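PDB 6NHZ: ATP-dependent DNA ligase from Mycobacterium tuberculosis, which seals breaks in double-stranded DNA at the expense of ATP and works with Ku in error-prone non-homologous end joining. Local coordinates for residues V194-W199 and T268-A273. The protein carries 1 engineered substitution. Numbering follows the deposited sequence.
Sequences VVIGGW and TYVKPA
Gly198 faces Tyr269 as a non-hydrogen-bonded pair and Trp199 faces Thr268 as a hydrogen-bonded one, where residues 194-199 of strand 190-200 run antiparallel to strand 268-270, at 155°, in the C-terminal OB domain of the ligase. Trp199 N donates to Thr268 O, and Thr268 N returns a bond to Trp199 O at 3.2 Å. Two residues further along each strand, Val270 N reaches Gly197 O at 3.1 Å; the bond is nearly straight at its hydrogen, but the donor sits well above the carbonyl plane. That same oxygen also meets the edge of the Tyr269 ring, with CD1 3.4 Å from Gly197 O.

On the other side of the sheet, with chi1 at 60°, Trp199 CG sits over its own backbone, between N and C, which swings the indole alongside Thr268. Thr268 CB approaches the indole obliquely, 3.9 Å from Trp199 NE1 and CE2, while Val270 CG1 comes to the ring edge 4.0 Å from Trp199 CD1. Leu245 of helix 236-245 packs against both Trp199 and Val270. The indole NE1 is buried here and has no polar partner in the model.

Beyond Val270 direct backbone bonding between the segments gives way to an inverse gamma turn centred on Pro272, whose CB packs on Val195 CG1. A water links the two backbones, donating to Ile196 O at 2.8 Å and accepting from Ala273 N at 2.7 Å.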
ATOM      1  N   VAL A 194       2.022   8.154  13.691  1.00 33.12           N
ATOM      2  CA  VAL A 194       2.853   8.871  14.655  1.00 31.86           C
ATOM      3  C   VAL A 194       3.056  10.308  14.197  1.00 32.12           C
ATOM      4  O   VAL A 194       2.880  10.643  13.024  1.00 33.52           O
ATOM      5  CB  VAL A 194       4.223   8.199  14.848  1.00 29.10           C
ATOM      6  CG1 VAL A 194       4.072   6.826  15.492  1.00 33.60           C
ATOM      7  CG2 VAL A 194       4.947   8.103  13.503  1.00 32.92           C
ATOM      8  N   VAL A 195       3.455  11.163  15.142  1.00 31.62           N
ATOM      9  CA  VAL A 195       3.820  12.546  14.850  1.00 27.15           C
ATOM     10  C   VAL A 195       5.336  12.670  14.959  1.00 31.81           C
ATOM     11  O   VAL A 195       5.948  12.164  15.911  1.00 28.06           O
ATOM     12  CB  VAL A 195       3.090  13.527  15.787  1.00 30.66           C
ATOM     13  CG1 VAL A 195       3.523  14.953  15.538  1.00 30.59           C
ATOM     14  CG2 VAL A 195       1.581  13.409  15.600  1.00 33.25           C
ATOM     15  N   ILE A 196       5.951  13.298  13.966  1.00 28.74           N
ATOM     16  CA  ILE A 196       7.399  13.467  13.957  1.00 30.54           C
ATOM     17  C   ILE A 196       7.760  14.630  14.866  1.00 27.95           C
ATOM     18  O   ILE A 196       7.176  15.719  14.761  1.00 28.00           O
ATOM     19  CB  ILE A 196       7.920  13.699  12.528  1.00 30.18           C
ATOM     20  CG1 ILE A 196       7.455  12.564  11.628  1.00 30.16           C
ATOM     21  CG2 ILE A 196       9.450  13.779  12.528  1.00 28.85           C
ATOM     22  CD1 ILE A 196       7.936  11.219  12.092  1.00 35.88           C
ATOM     23  N   GLY A 197       8.716  14.395  15.765  1.00 30.52           N
ATOM     24  CA  GLY A 197       9.073  15.370  16.780  1.00 28.02           C
ATOM     25  C   GLY A 197      10.500  15.867  16.671  1.00 29.33           C
ATOM     26  O   GLY A 197      10.868  16.873  17.288  1.00 26.17           O
ATOM     27  N   GLY A 198      11.307  15.160  15.897  1.00 28.81           N
ATOM     28  CA  GLY A 198      12.681  15.557  15.657  1.00 30.83           C
ATOM     29  C   GLY A 198      13.305  14.613  14.657  1.00 33.07           C
ATOM     30  O   GLY A 198      12.708  13.610  14.257  1.00 33.60           O
ATOM     31  N   TRP A 199      14.541  14.939  14.270  1.00 34.45           N
ATOM     32  CA  TRP A 199      15.286  14.109  13.337  1.00 37.67           C
ATOM     33  C   TRP A 199      16.779  14.203  13.622  1.00 40.71           C
ATOM     34  O   TRP A 199      17.268  15.219  14.127  1.00 39.14           O
ATOM     35  CB  TRP A 199      15.002  14.521  11.886  1.00 41.94           C
ATOM     36  CG  TRP A 199      15.387  15.938  11.600  1.00 40.38           C
ATOM     37  CD1 TRP A 199      14.599  17.046  11.723  1.00 41.73           C
ATOM     38  CD2 TRP A 199      16.668  16.402  11.149  1.00 41.82           C
ATOM     39  NE1 TRP A 199      15.310  18.172  11.372  1.00 45.10           N
ATOM     40  CE2 TRP A 199      16.580  17.801  11.013  1.00 40.19           C
ATOM     41  CE3 TRP A 199      17.875  15.769  10.841  1.00 46.58           C
ATOM     42  CZ2 TRP A 199      17.654  18.576  10.592  1.00 44.79           C
ATOM     43  CZ3 TRP A 199      18.940  16.543  10.422  1.00 48.06           C
ATOM     44  CH2 TRP A 199      18.823  17.931  10.305  1.00 39.56           C
ATOM     45  N   THR A 268      17.547  17.664  16.094  1.00 35.54           N
ATOM     46  CA  THR A 268      16.883  18.943  15.885  1.00 33.51           C
ATOM     47  C   THR A 268      15.395  18.709  16.087  1.00 32.61           C
ATOM     48  O   THR A 268      14.831  17.779  15.506  1.00 33.72           O
ATOM     49  CB  THR A 268      17.153  19.511  14.480  1.00 38.80           C
ATOM     50  OG1 THR A 268      18.563  19.640  14.276  1.00 42.00           O
ATOM     51  CG2 THR A 268      16.516  20.883  14.331  1.00 37.72           C
ATOM     52  N   TYR A 269      14.763  19.523  16.917  1.00 33.08           N
ATOM     53  CA  TYR A 269      13.342  19.332  17.149  1.00 34.50           C
ATOM     54  C   TYR A 269      12.528  20.081  16.101  1.00 34.38           C
ATOM     55  O   TYR A 269      12.972  21.075  15.518  1.00 29.14           O
ATOM     56  CB  TYR A 269      12.949  19.775  18.563  1.00 36.04           C
ATOM     57  CG  TYR A 269      13.548  18.881  19.634  1.00 35.44           C
ATOM     58  CD1 TYR A 269      13.181  17.544  19.744  1.00 34.63           C
ATOM     59  CD2 TYR A 269      14.497  19.370  20.517  1.00 38.50           C
ATOM     60  CE1 TYR A 269      13.746  16.720  20.715  1.00 32.15           C
ATOM     61  CE2 TYR A 269      15.064  18.557  21.489  1.00 37.68           C
ATOM     62  CZ  TYR A 269      14.683  17.234  21.586  1.00 35.87           C
ATOM     63  OH  TYR A 269      15.248  16.426  22.550  1.00 32.65           O
ATOM     64  N   VAL A 270      11.336  19.571  15.844  1.00 33.00           N
ATOM     65  CA  VAL A 270      10.411  20.203  14.920  1.00 33.30           C
ATOM     66  C   VAL A 270       9.089  20.394  15.635  1.00 33.17           C
ATOM     67  O   VAL A 270       8.749  19.653  16.563  1.00 33.11           O
ATOM     68  CB  VAL A 270      10.227  19.370  13.633  1.00 34.87           C
ATOM     69  CG1 VAL A 270      11.522  19.338  12.840  1.00 34.15           C
ATOM     70  CG2 VAL A 270       9.755  17.963  13.976  1.00 31.40           C
ATOM     71  N   LYS A 271       8.353  21.409  15.223  1.00 33.33           N
ATOM     72  CA  LYS A 271       6.996  21.537  15.711  1.00 35.66           C
ATOM     73  C   LYS A 271       6.226  20.269  15.348  1.00 33.62           C
ATOM     74  O   LYS A 271       6.459  19.686  14.280  1.00 32.83           O
ATOM     75  CB  LYS A 271       6.333  22.778  15.117  1.00 38.79           C
ATOM     76  CG  LYS A 271       7.010  24.054  15.583  1.00 42.34           C
ATOM     77  CD  LYS A 271       6.581  25.261  14.791  1.00 47.56           C
ATOM     78  CE  LYS A 271       7.181  26.510  15.393  1.00 51.72           C
ATOM     79  NZ  LYS A 271       6.893  26.568  16.857  1.00 57.56           N
ATOM     80  N   PRO A 272       5.353  19.782  16.231  1.00 33.24           N
ATOM     81  CA  PRO A 272       4.689  18.494  15.987  1.00 32.96           C
ATOM     82  C   PRO A 272       3.608  18.590  14.928  1.00 35.48           C
ATOM     83  O   PRO A 272       2.422  18.659  15.262  1.00 38.99           O
ATOM     84  CB  PRO A 272       4.089  18.147  17.355  1.00 32.88           C
ATOM     85  CG  PRO A 272       3.874  19.478  18.016  1.00 31.88           C
ATOM     86  CD  PRO A 272       4.999  20.354  17.545  1.00 35.45           C
ATOM     87  N   ALA A 273       3.999  18.581  13.655  1.00 37.63           N
ATOM     88  CA  ALA A 273       3.063  18.831  12.565  1.00 39.58           C
ATOM     89  C   ALA A 273       2.934  17.673  11.593  1.00 37.35           C
ATOM     90  O   ALA A 273       1.818  17.352  11.175  1.00 42.11           O
ATOM     91  CB  ALA A 273       3.477  20.098  11.791  1.00 38.09           C
TER
HETATM   92  O   HOH W   1       6.338  17.485  12.748  1.00 35.01           O